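Local coordinates for lysosome-associated membrane glycoprotein 1 (PDB 5GV0) that is a heavily glycosylated membrane protein of the lysosome that assembles, probably with members of the LAMP family, at residues 41-49 / 61-69; 25-33 / 93-103. All blocks are in the same frame, centred on the assembly; numbering follows the deposited sequence.

Interaction 1: 41-49 / 61-69; sequences FNISPNDTS and KVENKNRAL. With NAG (2-acetamido-2-deoxy-beta-D-glucopyranose), chain E.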
ATOM      1  N   PHE A  41      -4.714   3.932  12.070  1.00 12.11           N
ATOM      2  CA  PHE A  41      -4.656   5.187  11.342  1.00 13.54           C
ATOM      3  C   PHE A  41      -5.092   4.932   9.913  1.00 14.96           C
ATOM      4  O   PHE A  41      -4.377   4.280   9.145  1.00 13.17           O
ATOM      5  CB  PHE A  41      -3.248   5.775  11.383  1.00 14.93           C
ATOM      6  CG  PHE A  41      -2.797   6.155  12.757  1.00 17.33           C
ATOM      7  CD1 PHE A  41      -3.117   7.395  13.283  1.00 25.10           C
ATOM      8  CD2 PHE A  41      -2.066   5.272  13.531  1.00 15.17           C
ATOM      9  CE1 PHE A  41      -2.710   7.745  14.555  1.00 22.61           C
ATOM     10  CE2 PHE A  41      -1.659   5.624  14.804  1.00 18.79           C
ATOM     11  CZ  PHE A  41      -1.987   6.862  15.312  1.00 19.34           C
ATOM     12  N   ASN A  42      -6.274   5.421   9.559  1.00 13.26           N
ATOM     13  CA  ASN A  42      -6.763   5.246   8.204  1.00 12.23           C
ATOM     14  C   ASN A  42      -6.012   6.140   7.234  1.00 14.57           C
ATOM     15  O   ASN A  42      -5.728   7.299   7.532  1.00 16.72           O
ATOM     16  CB  ASN A  42      -8.262   5.543   8.122  1.00 14.54           C
ATOM     17  CG  ASN A  42      -9.103   4.489   8.807  1.00 17.11           C
ATOM     18  OD1 ASN A  42      -8.619   3.406   9.123  1.00 19.67           O
ATOM     19  ND2 ASN A  42     -10.376   4.794   9.021  1.00 19.33           N
ATOM     20  N   ILE A  43      -5.684   5.595   6.074  1.00 11.98           N
ATOM     21  CA  ILE A  43      -5.202   6.424   4.989  1.00 12.88           C
ATOM     22  C   ILE A  43      -6.388   7.249   4.527  1.00 15.23           C
ATOM     23  O   ILE A  43      -7.448   6.716   4.203  1.00 15.31           O
ATOM     24  CB  ILE A  43      -4.631   5.595   3.850  1.00 10.89           C
ATOM     25  CG1 ILE A  43      -3.435   4.776   4.339  1.00 22.70           C
ATOM     26  CG2 ILE A  43      -4.237   6.506   2.693  1.00 13.29           C
ATOM     27  CD1 ILE A  43      -2.422   5.567   5.133  1.00 23.06           C
ATOM     28  N   SER A  44      -6.210   8.560   4.546  1.00 17.19           N
ATOM     29  CA  SER A  44      -7.299   9.486   4.303  1.00 20.61           C
ATOM     30  C   SER A  44      -7.362   9.897   2.843  1.00 20.40           C
ATOM     31  O   SER A  44      -6.334  10.009   2.183  1.00 15.44           O
ATOM     32  CB  SER A  44      -7.137  10.718   5.188  1.00 21.04           C
ATOM     33  OG  SER A  44      -8.087  11.708   4.851  1.00 26.45           O
ATOM     34  N   PRO A  45      -8.576  10.139   2.337  1.00 26.70           N
ATOM     35  CA  PRO A  45      -8.742  10.724   1.005  1.00 27.13           C
ATOM     36  C   PRO A  45      -8.032  12.079   0.917  1.00 22.20           C
ATOM     37  O   PRO A  45      -7.618  12.505  -0.163  1.00 25.08           O
ATOM     38  CB  PRO A  45     -10.266  10.874   0.878  1.00 24.41           C
ATOM     39  CG  PRO A  45     -10.772  10.863   2.284  1.00 37.34           C
ATOM     40  CD  PRO A  45      -9.869   9.925   3.013  1.00 27.92           C
ATOM     41  N   ASN A  46      -7.871  12.718   2.071  1.00 18.04           N
ATOM     42  CA  ASN A  46      -7.238  14.027   2.187  1.00 17.27           C
ATOM     43  C   ASN A  46      -5.729  14.008   2.022  1.00 18.47           C
ATOM     44  O   ASN A  46      -5.111  15.049   1.819  1.00 18.66           O
ATOM     45  CB  ASN A  46      -7.566  14.643   3.543  1.00 19.79           C
ATOM     46  CG  ASN A  46      -9.050  14.825   3.749  1.00 23.55           C
ATOM     47  OD1 ASN A  46      -9.796  15.019   2.791  1.00 26.11           O
ATOM     48  ND2 ASN A  46      -9.489  14.759   5.000  1.00 29.97           N
ATOM     49  N   ASP A  47      -5.134  12.826   2.136  1.00 15.22           N
ATOM     50  CA  ASP A  47      -3.683  12.717   2.077  1.00 14.37           C
ATOM     51  C   ASP A  47      -3.138  13.147   0.723  1.00 16.26           C
ATOM     52  O   ASP A  47      -3.800  13.009  -0.304  1.00 16.44           O
ATOM     53  CB  ASP A  47      -3.227  11.287   2.365  1.00 12.51           C
ATOM     54  CG  ASP A  47      -3.484  10.863   3.798  1.00 17.31           C
ATOM     55  OD1 ASP A  47      -3.717  11.741   4.657  1.00 21.70           O
ATOM     56  OD2 ASP A  47      -3.438   9.642   4.060  1.00 20.59           O
ATOM     57  N   THR A  48      -1.917  13.664   0.745  1.00 13.51           N
ATOM     58  CA  THR A  48      -1.192  14.008  -0.461  1.00 15.34           C
ATOM     59  C   THR A  48      -0.644  12.736  -1.079  1.00 14.61           C
ATOM     60  O   THR A  48      -0.006  11.943  -0.387  1.00 15.31           O
ATOM     61  CB  THR A  48      -0.044  14.968  -0.149  1.00 17.94           C
ATOM     62  OG1 THR A  48      -0.578  16.207   0.339  1.00 20.00           O
ATOM     63  CG2 THR A  48       0.792  15.223  -1.387  1.00 18.26           C
ATOM     64  N   SER A  49      -0.900  12.514  -2.361  1.00 12.53           N
ATOM     65  CA  SER A  49      -0.359  11.327  -3.015  1.00 12.87           C
ATOM     66  C   SER A  49       0.515  11.653  -4.223  1.00 13.86           C
ATOM     67  O   SER A  49       0.327  12.654  -4.920  1.00 14.46           O
ATOM     68  CB  SER A  49      -1.480  10.377  -3.437  1.00 19.59           C
ATOM     69  OG  SER A  49      -2.316  10.965  -4.414  1.00 24.73           O
ATOM     70  N   LYS A  61       3.241   6.989  -2.856  1.00 11.29           N
ATOM     71  CA  LYS A  61       3.427   7.580  -1.538  1.00 10.34           C
ATOM     72  C   LYS A  61       2.208   8.398  -1.140  1.00 12.45           C
ATOM     73  O   LYS A  61       1.754   9.259  -1.887  1.00 13.71           O
ATOM     74  CB  LYS A  61       4.680   8.451  -1.497  1.00 10.19           C
ATOM     75  CG  LYS A  61       5.001   8.988  -0.112  1.00 16.06           C
ATOM     76  CD  LYS A  61       6.209   9.903  -0.124  1.00 19.08           C
ATOM     77  CE  LYS A  61       7.492   9.161  -0.448  1.00 24.34           C
ATOM     78  NZ  LYS A  61       8.673  10.048  -0.235  1.00 27.32           N
ATOM     79  N   VAL A  62       1.675   8.103   0.040  1.00 10.24           N
ATOM     80  CA  VAL A  62       0.527   8.815   0.571  1.00 11.07           C
ATOM     81  C   VAL A  62       0.924   9.434   1.905  1.00 11.69           C
ATOM     82  O   VAL A  62       1.397   8.744   2.813  1.00 13.81           O
ATOM     83  CB  VAL A  62      -0.709   7.888   0.715  1.00 16.93           C
ATOM     84  CG1 VAL A  62      -1.099   7.336  -0.650  1.00 18.97           C
ATOM     85  CG2 VAL A  62      -0.438   6.735   1.664  1.00 20.75           C
ATOM     86  N   GLU A  63       0.759  10.743   2.028  1.00 13.43           N
ATOM     87  CA  GLU A  63       1.319  11.411   3.189  1.00 14.83           C
ATOM     88  C   GLU A  63       0.501  12.586   3.694  1.00 16.40           C
ATOM     89  O   GLU A  63      -0.341  13.147   2.986  1.00 15.57           O
ATOM     90  CB  GLU A  63       2.742  11.880   2.879  1.00 18.61           C
ATOM     91  CG  GLU A  63       2.855  12.845   1.709  1.00 20.28           C
ATOM     92  CD  GLU A  63       4.298  13.073   1.292  1.00 21.36           C
ATOM     93  OE1 GLU A  63       5.170  13.214   2.179  1.00 26.17           O
ATOM     94  OE2 GLU A  63       4.567  13.102   0.076  1.00 15.20           O
ATOM     95  N   ASN A  64       0.764  12.931   4.947  1.00 16.35           N
ATOM     96  CA  ASN A  64       0.278  14.159   5.545  1.00 19.47           C
ATOM     97  C   ASN A  64       1.366  14.702   6.466  1.00 21.41           C
ATOM     98  O   ASN A  64       2.517  14.272   6.387  1.00 21.32           O
ATOM     99  CB  ASN A  64      -1.037  13.927   6.290  1.00 19.42           C
ATOM    100  CG  ASN A  64      -0.938  12.840   7.339  1.00 19.39           C
ATOM    101  OD1 ASN A  64       0.014  12.787   8.115  1.00 21.60           O
ATOM    102  ND2 ASN A  64      -1.934  11.963   7.369  1.00 28.39           N
ATOM    103  N   LYS A  65       1.004  15.636   7.340  1.00 25.92           N
ATOM    104  CA  LYS A  65       1.984  16.317   8.180  1.00 31.32           C
ATOM    105  C   LYS A  65       2.725  15.376   9.135  1.00 26.23           C
ATOM    106  O   LYS A  65       3.898  15.589   9.437  1.00 31.94           O
ATOM    107  CB  LYS A  65       1.297  17.430   8.977  1.00 34.55           C
ATOM    108  CG  LYS A  65       2.254  18.355   9.713  1.00 43.66           C
ATOM    109  CD  LYS A  65       1.506  19.491  10.395  1.00 49.03           C
ATOM    110  CE  LYS A  65       0.613  18.979  11.514  1.00 48.57           C
ATOM    111  NZ  LYS A  65       1.403  18.359  12.616  1.00 57.63           N
ATOM    112  N   ASN A  66       2.045  14.332   9.597  1.00 20.00           N
ATOM    113  CA  ASN A  66       2.602  13.464  10.632  1.00 23.08           C
ATOM    114  C   ASN A  66       2.991  12.069  10.165  1.00 20.33           C
ATOM    115  O   ASN A  66       3.451  11.253  10.962  1.00 19.34           O
ATOM    116  CB  ASN A  66       1.610  13.332  11.788  1.00 24.85           C
ATOM    117  CG  ASN A  66       1.556  14.572  12.658  1.00 40.49           C
ATOM    118  OD1 ASN A  66       0.525  15.238  12.747  1.00 43.65           O
ATOM    119  ND2 ASN A  66       2.670  14.884  13.311  1.00 45.17           N
ATOM    120  N   ARG A  67       2.825  11.792   8.876  1.00 17.89           N
ATOM    121  CA  ARG A  67       2.945  10.419   8.406  1.00 16.68           C
ATOM    122  C   ARG A  67       3.195  10.346   6.911  1.00 14.88           C
ATOM    123  O   ARG A  67       2.581  11.077   6.138  1.00 16.79           O
ATOM    124  CB  ARG A  67       1.671   9.650   8.752  1.00 16.88           C
ATOM    125  CG  ARG A  67       1.689   8.172   8.415  1.00 29.79           C
ATOM    126  CD  ARG A  67       0.327   7.744   7.894  1.00 45.11           C
ATOM    127  NE  ARG A  67       0.162   8.119   6.497  1.00 38.42           N
ATOM    128  CZ  ARG A  67      -0.965   8.577   5.961  1.00 32.75           C
ATOM    129  NH1 ARG A  67      -2.058   8.733   6.702  1.00 31.26           N
ATOM    130  NH2 ARG A  67      -0.992   8.883   4.674  1.00 20.77           N
ATOM    131  N   ALA A  68       4.097   9.459   6.506  1.00 14.28           N
ATOM    132  CA  ALA A  68       4.287   9.163   5.097  1.00 11.94           C
ATOM    133  C   ALA A  68       4.346   7.662   4.900  1.00 11.99           C
ATOM    134  O   ALA A  68       5.153   6.976   5.534  1.00 14.54           O
ATOM    135  CB  ALA A  68       5.554   9.829   4.566  1.00 15.41           C
ATOM    136  N   LEU A  69       3.475   7.159   4.036  1.00 10.80           N
ATOM    137  CA  LEU A  69       3.427   5.742   3.703  1.00 10.54           C
ATOM    138  C   LEU A  69       3.795   5.539   2.251  1.00 11.17           C
ATOM    139  O   LEU A  69       3.162   6.131   1.378  1.00 10.66           O
ATOM    140  CB  LEU A  69       2.030   5.176   3.953  1.00 10.27           C
ATOM    141  CG  LEU A  69       1.802   3.747   3.437  1.00 11.37           C
ATOM    142  CD1 LEU A  69       2.572   2.737   4.276  1.00 12.79           C
ATOM    143  CD2 LEU A  69       0.309   3.407   3.422  1.00 16.15           C
TER
HETATM  144  C1  NAG E 404      11.357   8.907   5.522  1.00 18.85           C
HETATM  145  C2  NAG E 404      11.092   8.907   4.017  1.00 19.74           C
HETATM  146  C3  NAG E 404      12.405   8.780   3.247  1.00 24.39           C
HETATM  147  C4  NAG E 404      13.398   9.839   3.708  1.00 37.13           C
HETATM  148  C5  NAG E 404      13.558   9.778   5.222  1.00 26.92           C
HETATM  149  C6  NAG E 404      14.453  10.868   5.765  1.00 35.64           C
HETATM  150  C7  NAG E 404       8.976   8.031   3.119  1.00 23.98           C
HETATM  151  C8  NAG E 404       8.171   6.801   2.835  1.00 23.44           C
HETATM  152  N2  NAG E 404      10.182   7.830   3.659  1.00 19.87           N
HETATM  153  O3  NAG E 404      12.143   8.945   1.859  1.00 26.66           O
HETATM  154  O4  NAG E 404      14.664   9.617   3.095  1.00 37.28           O
HETATM  155  O5  NAG E 404      12.277   9.943   5.844  1.00 24.46           O
HETATM  156  O6  NAG E 404      13.832  12.143   5.670  1.00 47.24           O
HETATM  157  O7  NAG E 404       8.557   9.157   2.864  1.00 27.32           O
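Asp47 and Arg67 form the salt bridge at the heart of this contact, where the chain passes from strand 36-42 to strand 48-52 and meets the hairpin of strands 57-64 and 67-76. Arg67 starts with CG anti to its own nitrogen (chi1 -176°), and the bends at chi2 and chi3 carry the guanidinium to the carboxylate of Asp47. Arg67 NH2 lies 2.6 Å from Asp47 OD2, with the oxygen in the guanidinium plane but approached from above the carboxylate plane; the two planes stand 67° apart, so this is not a flat two-pronged pairing. NH1 adds a weak bond to the same oxygen. On the opposite face of the carboxylate, Ser44 N donates to Asp47 OD2 at 3.0 Å across a type I turn. The other oxygen, Asp47 OD1, takes Asn64 ND2 at 3.3 Å. Arg67 NH2 also donates to Val62 O at 3.0 Å, which fixes the guanidinium's rotation. Ile43 CD1 sits over the centre of one guanidinium face, 3.4 Å from Arg67 CZ, while its CG2 packs on Val62 CG2. Thr48 and Glu63 make an antiparallel hydrogen-bonded pair, and on the sheet face shared with Ala68, Lys61 NZ makes a weak bond to O7 of the N-acetylglucosamine. With several donors converging on it, the carboxylate of Asp47 is probably held ionised, opposite a buried arginine with Ile43 over one face of its guanidinium.

Interaction 2: 25-33 / 93-103; sequences LNITYLKKD and LPDALVPTFSI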
ATOM      1  N   LEU A  25      -3.418   1.679   8.673  1.00 10.21           N
ATOM      2  CA  LEU A  25      -2.233   1.244   9.407  1.00 10.75           C
ATOM      3  C   LEU A  25      -2.637   0.812  10.805  1.00 12.36           C
ATOM      4  O   LEU A  25      -3.322   1.542  11.507  1.00 13.79           O
ATOM      5  CB  LEU A  25      -1.195   2.359   9.477  1.00 13.28           C
ATOM      6  CG  LEU A  25      -0.724   2.904   8.130  1.00 16.76           C
ATOM      7  CD1 LEU A  25      -0.045   4.239   8.338  1.00 20.93           C
ATOM      8  CD2 LEU A  25       0.222   1.915   7.475  1.00 19.15           C
ATOM      9  N   ASN A  26      -2.219  -0.379  11.204  1.00  9.16           N
ATOM     10  CA  ASN A  26      -2.455  -0.865  12.554  1.00 12.50           C
ATOM     11  C   ASN A  26      -1.108  -0.911  13.260  1.00 12.70           C
ATOM     12  O   ASN A  26      -0.245  -1.723  12.909  1.00 11.46           O
ATOM     13  CB  ASN A  26      -3.133  -2.242  12.520  1.00 13.01           C
ATOM     14  CG  ASN A  26      -3.458  -2.789  13.904  1.00 28.35           C
ATOM     15  OD1 ASN A  26      -2.668  -2.678  14.837  1.00 24.13           O
ATOM     16  ND2 ASN A  26      -4.627  -3.408  14.028  1.00 41.96           N
ATOM     17  N   ILE A  27      -0.909  -0.020  14.224  1.00 13.16           N
ATOM     18  CA  ILE A  27       0.399   0.107  14.855  1.00 11.65           C
ATOM     19  C   ILE A  27       0.332  -0.072  16.369  1.00 13.03           C
ATOM     20  O   ILE A  27      -0.504   0.523  17.061  1.00 13.70           O
ATOM     21  CB  ILE A  27       1.061   1.466  14.509  1.00 12.65           C
ATOM     22  CG1 ILE A  27       2.463   1.530  15.112  1.00 19.40           C
ATOM     23  CG2 ILE A  27       0.197   2.647  14.949  1.00 15.51           C
ATOM     24  CD1 ILE A  27       3.374   2.501  14.414  1.00 32.39           C
ATOM     25  N   THR A  28       1.210  -0.936  16.867  1.00 12.41           N
ATOM     26  CA  THR A  28       1.364  -1.154  18.295  1.00 14.73           C
ATOM     27  C   THR A  28       2.651  -0.477  18.737  1.00 16.87           C
ATOM     28  O   THR A  28       3.698  -0.694  18.134  1.00 17.93           O
ATOM     29  CB  THR A  28       1.397  -2.648  18.623  1.00 15.38           C
ATOM     30  OG1 THR A  28       0.169  -3.254  18.196  1.00 18.07           O
ATOM     31  CG2 THR A  28       1.575  -2.872  20.113  1.00 17.49           C
ATOM     32  N   TYR A  29       2.581   0.356  19.772  1.00 15.04           N
ATOM     33  CA  TYR A  29       3.767   1.079  20.213  1.00 13.63           C
ATOM     34  C   TYR A  29       3.748   1.415  21.699  1.00 16.25           C
ATOM     35  O   TYR A  29       2.718   1.327  22.360  1.00 17.19           O
ATOM     36  CB  TYR A  29       3.939   2.359  19.389  1.00 15.42           C
ATOM     37  CG  TYR A  29       2.886   3.428  19.601  1.00 18.31           C
ATOM     38  CD1 TYR A  29       1.667   3.381  18.931  1.00 15.40           C
ATOM     39  CD2 TYR A  29       3.128   4.507  20.443  1.00 20.67           C
ATOM     40  CE1 TYR A  29       0.717   4.371  19.106  1.00 15.44           C
ATOM     41  CE2 TYR A  29       2.183   5.500  20.625  1.00 17.62           C
ATOM     42  CZ  TYR A  29       0.981   5.427  19.954  1.00 17.55           C
ATOM     43  OH  TYR A  29       0.033   6.408  20.123  1.00 18.61           O
ATOM     44  N   LEU A  30       4.920   1.786  22.206  1.00 20.66           N
ATOM     45  CA  LEU A  30       5.094   2.186  23.596  1.00 21.05           C
ATOM     46  C   LEU A  30       4.860   3.675  23.771  1.00 24.47           C
ATOM     47  O   LEU A  30       5.504   4.488  23.110  1.00 21.82           O
ATOM     48  CB  LEU A  30       6.502   1.829  24.076  1.00 24.17           C
ATOM     49  CG  LEU A  30       6.794   0.360  24.375  1.00 31.37           C
ATOM     50  CD1 LEU A  30       8.275   0.155  24.656  1.00 44.32           C
ATOM     51  CD2 LEU A  30       5.957  -0.101  25.553  1.00 36.96           C
ATOM     52  N   LYS A  31       3.941   4.028  24.664  1.00 25.27           N
ATOM     53  CA  LYS A  31       3.673   5.428  24.977  1.00 24.79           C
ATOM     54  C   LYS A  31       4.718   5.972  25.949  1.00 32.50           C
ATOM     55  O   LYS A  31       5.535   5.218  26.479  1.00 32.33           O
ATOM     56  CB  LYS A  31       2.270   5.590  25.563  1.00 28.18           C
ATOM     57  CG  LYS A  31       1.159   5.091  24.653  1.00 25.07           C
ATOM     58  CD  LYS A  31      -0.208   5.561  25.127  1.00 27.05           C
ATOM     59  CE  LYS A  31      -0.529   5.042  26.516  1.00 43.47           C
ATOM     60  NZ  LYS A  31      -1.791   5.641  27.037  1.00 35.85           N
ATOM     61  N   LYS A  32       4.691   7.284  26.174  1.00 35.63           N
ATOM     62  CA  LYS A  32       5.625   7.923  27.098  1.00 37.87           C
ATOM     63  C   LYS A  32       5.487   7.373  28.510  1.00 39.69           C
ATOM     64  O   LYS A  32       6.472   7.270  29.241  1.00 44.36           O
ATOM     65  CB  LYS A  32       5.415   9.436  27.125  1.00 30.21           C
ATOM     66  CG  LYS A  32       5.697  10.136  25.812  1.00 33.86           C
ATOM     67  CD  LYS A  32       5.711  11.642  26.008  1.00 43.61           C
ATOM     68  CE  LYS A  32       5.737  12.366  24.679  1.00 41.47           C
ATOM     69  NZ  LYS A  32       6.632  11.690  23.700  1.00 39.71           N
ATOM     70  N   ASP A  33       4.263   7.017  28.889  1.00 34.17           N
ATOM     71  CA  ASP A  33       3.996   6.505  30.233  1.00 28.96           C
ATOM     72  C   ASP A  33       4.356   5.028  30.344  1.00 45.69           C
ATOM     73  O   ASP A  33       3.906   4.343  31.265  1.00 51.23           O
ATOM     74  CB  ASP A  33       2.528   6.724  30.619  1.00 45.86           C
ATOM     75  CG  ASP A  33       1.555   6.046  29.666  1.00 46.68           C
ATOM     76  OD1 ASP A  33       1.992   5.255  28.804  1.00 43.24           O
ATOM     77  OD2 ASP A  33       0.338   6.304  29.789  1.00 49.31           O
ATOM     78  N   LEU A  93       4.405  10.172  16.304  1.00 19.25           N
ATOM     79  CA  LEU A  93       3.350   9.945  17.285  1.00 19.25           C
ATOM     80  C   LEU A  93       3.680  10.725  18.550  1.00 19.13           C
ATOM     81  O   LEU A  93       4.556  10.317  19.313  1.00 21.99           O
ATOM     82  CB  LEU A  93       3.204   8.458  17.607  1.00 21.92           C
ATOM     83  CG  LEU A  93       2.737   7.506  16.502  1.00 21.44           C
ATOM     84  CD1 LEU A  93       2.940   6.063  16.934  1.00 20.61           C
ATOM     85  CD2 LEU A  93       1.283   7.755  16.166  1.00 23.95           C
ATOM     86  N   PRO A  94       2.981  11.848  18.773  1.00 25.25           N
ATOM     87  CA  PRO A  94       3.286  12.758  19.881  1.00 23.84           C
ATOM     88  C   PRO A  94       3.313  12.084  21.256  1.00 23.48           C
ATOM     89  O   PRO A  94       4.120  12.494  22.086  1.00 24.78           O
ATOM     90  CB  PRO A  94       2.154  13.786  19.802  1.00 22.74           C
ATOM     91  CG  PRO A  94       1.746  13.779  18.377  1.00 31.84           C
ATOM     92  CD  PRO A  94       1.863  12.342  17.952  1.00 20.42           C
ATOM     93  N   ASP A  95       2.485  11.068  21.484  1.00 22.84           N
ATOM     94  CA  ASP A  95       2.414  10.446  22.805  1.00 22.54           C
ATOM     95  C   ASP A  95       3.296   9.205  22.933  1.00 21.46           C
ATOM     96  O   ASP A  95       3.227   8.492  23.933  1.00 25.98           O
ATOM     97  CB  ASP A  95       0.961  10.093  23.155  1.00 23.93           C
ATOM     98  CG  ASP A  95       0.410   8.938  22.333  1.00 29.65           C
ATOM     99  OD1 ASP A  95       0.959   8.636  21.249  1.00 24.54           O
ATOM    100  OD2 ASP A  95      -0.599   8.340  22.774  1.00 24.93           O
ATOM    101  N   ALA A  96       4.127   8.948  21.926  1.00 21.20           N
ATOM    102  CA  ALA A  96       5.011   7.784  21.961  1.00 20.61           C
ATOM    103  C   ALA A  96       6.312   8.066  22.707  1.00 26.45           C
ATOM    104  O   ALA A  96       6.778   9.203  22.755  1.00 28.88           O
ATOM    105  CB  ALA A  96       5.320   7.309  20.546  1.00 21.81           C
ATOM    106  N   LEU A  97       6.894   7.016  23.278  1.00 24.61           N
ATOM    107  CA  LEU A  97       8.213   7.104  23.897  1.00 25.45           C
ATOM    108  C   LEU A  97       9.246   7.566  22.876  1.00 30.55           C
ATOM    109  O   LEU A  97      10.080   8.425  23.159  1.00 29.55           O
ATOM    110  CB  LEU A  97       8.625   5.755  24.486  1.00 25.49           C
ATOM    111  CG  LEU A  97       9.890   5.774  25.343  1.00 37.61           C
ATOM    112  CD1 LEU A  97       9.663   6.610  26.596  1.00 31.97           C
ATOM    113  CD2 LEU A  97      10.322   4.362  25.702  1.00 39.38           C
ATOM    114  N   VAL A  98       9.186   6.975  21.688  1.00 25.37           N
ATOM    115  CA  VAL A  98       9.984   7.425  20.560  1.00 22.92           C
ATOM    116  C   VAL A  98       9.035   8.031  19.532  1.00 26.45           C
ATOM    117  O   VAL A  98       8.460   7.314  18.715  1.00 23.97           O
ATOM    118  CB  VAL A  98      10.796   6.280  19.927  1.00 26.52           C
ATOM    119  CG1 VAL A  98      11.677   6.810  18.806  1.00 31.84           C
ATOM    120  CG2 VAL A  98      11.635   5.577  20.987  1.00 35.93           C
ATOM    121  N   PRO A  99       8.857   9.359  19.588  1.00 23.80           N
ATOM    122  CA  PRO A  99       7.846  10.067  18.794  1.00 21.38           C
ATOM    123  C   PRO A  99       8.002   9.880  17.287  1.00 19.43           C
ATOM    124  O   PRO A  99       7.018   9.596  16.598  1.00 18.36           O
ATOM    125  CB  PRO A  99       8.068  11.535  19.172  1.00 24.79           C
ATOM    126  CG  PRO A  99       8.756  11.489  20.495  1.00 32.64           C
ATOM    127  CD  PRO A  99       9.619  10.275  20.455  1.00 28.78           C
ATOM    128  N   THR A 100       9.221  10.047  16.792  1.00 18.98           N
ATOM    129  CA  THR A 100       9.481  10.007  15.359  1.00 16.85           C
ATOM    130  C   THR A 100      10.289   8.765  15.007  1.00 17.09           C
ATOM    131  O   THR A 100      11.371   8.530  15.554  1.00 19.67           O
ATOM    132  CB  THR A 100      10.215  11.273  14.895  1.00 18.35           C
ATOM    133  OG1 THR A 100       9.339  12.402  15.072  1.00 20.87           O
ATOM    134  CG2 THR A 100      10.596  11.166  13.434  1.00 20.35           C
ATOM    135  N   PHE A 101       9.743   7.962  14.101  1.00 13.56           N
ATOM    136  CA  PHE A 101      10.329   6.669  13.779  1.00 14.26           C
ATOM    137  C   PHE A 101      10.006   6.250  12.354  1.00 13.81           C
ATOM    138  O   PHE A 101       9.186   6.874  11.678  1.00 14.22           O
ATOM    139  CB  PHE A 101       9.818   5.603  14.751  1.00 16.66           C
ATOM    140  CG  PHE A 101       8.334   5.439  14.715  1.00 15.13           C
ATOM    141  CD1 PHE A 101       7.529   6.206  15.535  1.00 16.41           C
ATOM    142  CD2 PHE A 101       7.739   4.545  13.840  1.00 17.39           C
ATOM    143  CE1 PHE A 101       6.159   6.076  15.501  1.00 21.88           C
ATOM    144  CE2 PHE A 101       6.368   4.409  13.802  1.00 22.06           C
ATOM    145  CZ  PHE A 101       5.577   5.178  14.633  1.00 22.28           C
ATOM    146  N   SER A 102      10.658   5.179  11.912  1.00 14.50           N
ATOM    147  CA  SER A 102      10.366   4.558  10.625  1.00 12.70           C
ATOM    148  C   SER A 102      10.226   3.057  10.804  1.00 13.97           C
ATOM    149  O   SER A 102      10.882   2.470  11.657  1.00 15.03           O
ATOM    150  CB  SER A 102      11.460   4.863   9.599  1.00 17.20           C
ATOM    151  OG  SER A 102      11.455   6.230   9.231  1.00 30.89           O
ATOM    152  N   ILE A 103       9.352   2.452  10.006  1.00 12.49           N
ATOM    153  CA  ILE A 103       9.214   0.999   9.935  1.00 12.38           C
ATOM    154  C   ILE A 103       9.175   0.623   8.467  1.00 11.79           C
ATOM    155  O   ILE A 103       8.486   1.270   7.681  1.00 12.94           O
ATOM    156  CB  ILE A 103       7.936   0.490  10.627  1.00 12.89           C
ATOM    157  CG1 ILE A 103       7.929   0.883  12.107  1.00 15.43           C
ATOM    158  CG2 ILE A 103       7.831  -1.034  10.466  1.00 14.04           C
ATOM    159  CD1 ILE A 103       6.565   0.717  12.777  1.00 17.49           C
TER
HETATM  160  O   HOH W   1       7.643   4.520  21.324  1.00 25.12           O
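One face of the Tyr29 ring receives Leu93 CD1, 3.4 Å from the centroid and 7° off its normal, a CH-pi contact that, in the beta-prism fold of LAMP luminal domains, joins the end of strand 14-30 to the connection leading from strand 81-92 to strand 100-105 in the other sheet. Ala96 CB also touches the ring, and Tyr29 OH donates to the syn lone pair of Asp95 OD1 at 2.7 Å. Tyr29 CG is placed between the backbone nitrogen and carbonyl carbon (chi1 68°), which directs the ring toward the 93-96 turn. Two residues earlier in the strand, Ile27 CD1 packs against Phe101 CZ at 3.5 Å and against Ile103 CD1.

Backbone bonds join the two segments past the ring: Leu97 N donates to Leu30 O, and Lys32 N to Asp95 O. The extended Lys32 chain turns at chi4 and brings Lys32 NZ to 2.7 Å from Ala96 O. In the next shell, Arg39 of strand 36-42 bonds to Tyr29 OH and forms a salt bridge with Asp95 OD2, so one arginine holds both partners of the phenol-carboxylate pair. The type I turn from Leu93 to Ala96 positions Asp95, and a water bridges Leu30 O (2.8 Å) and Val98 N (2.9 Å).

From the N terminus, after strand 5-11 the chain runs along strand 14-30, which carries residues 25-33, and returns antiparallel along strand 36-42 into residues 41-49. Interaction 1 then closes a short loop through the hairpin of strands 48-52 and 57-64, and is nested within the longer loop closed by interaction 2, when residues 93-103 come back to residues 25-33. Both contacts tie the sheet containing strands 14-30 and 36-42 to the one containing strands 57-64, 67-76 and 100-105. Their centres lie about 17 Å apart, yet they touch: Phe41 packs on Ile27 and Leu93, Arg67 CD meets Leu25 CD1 at 3.6 Å, and Phe41 O probably accepts from Leu25 N.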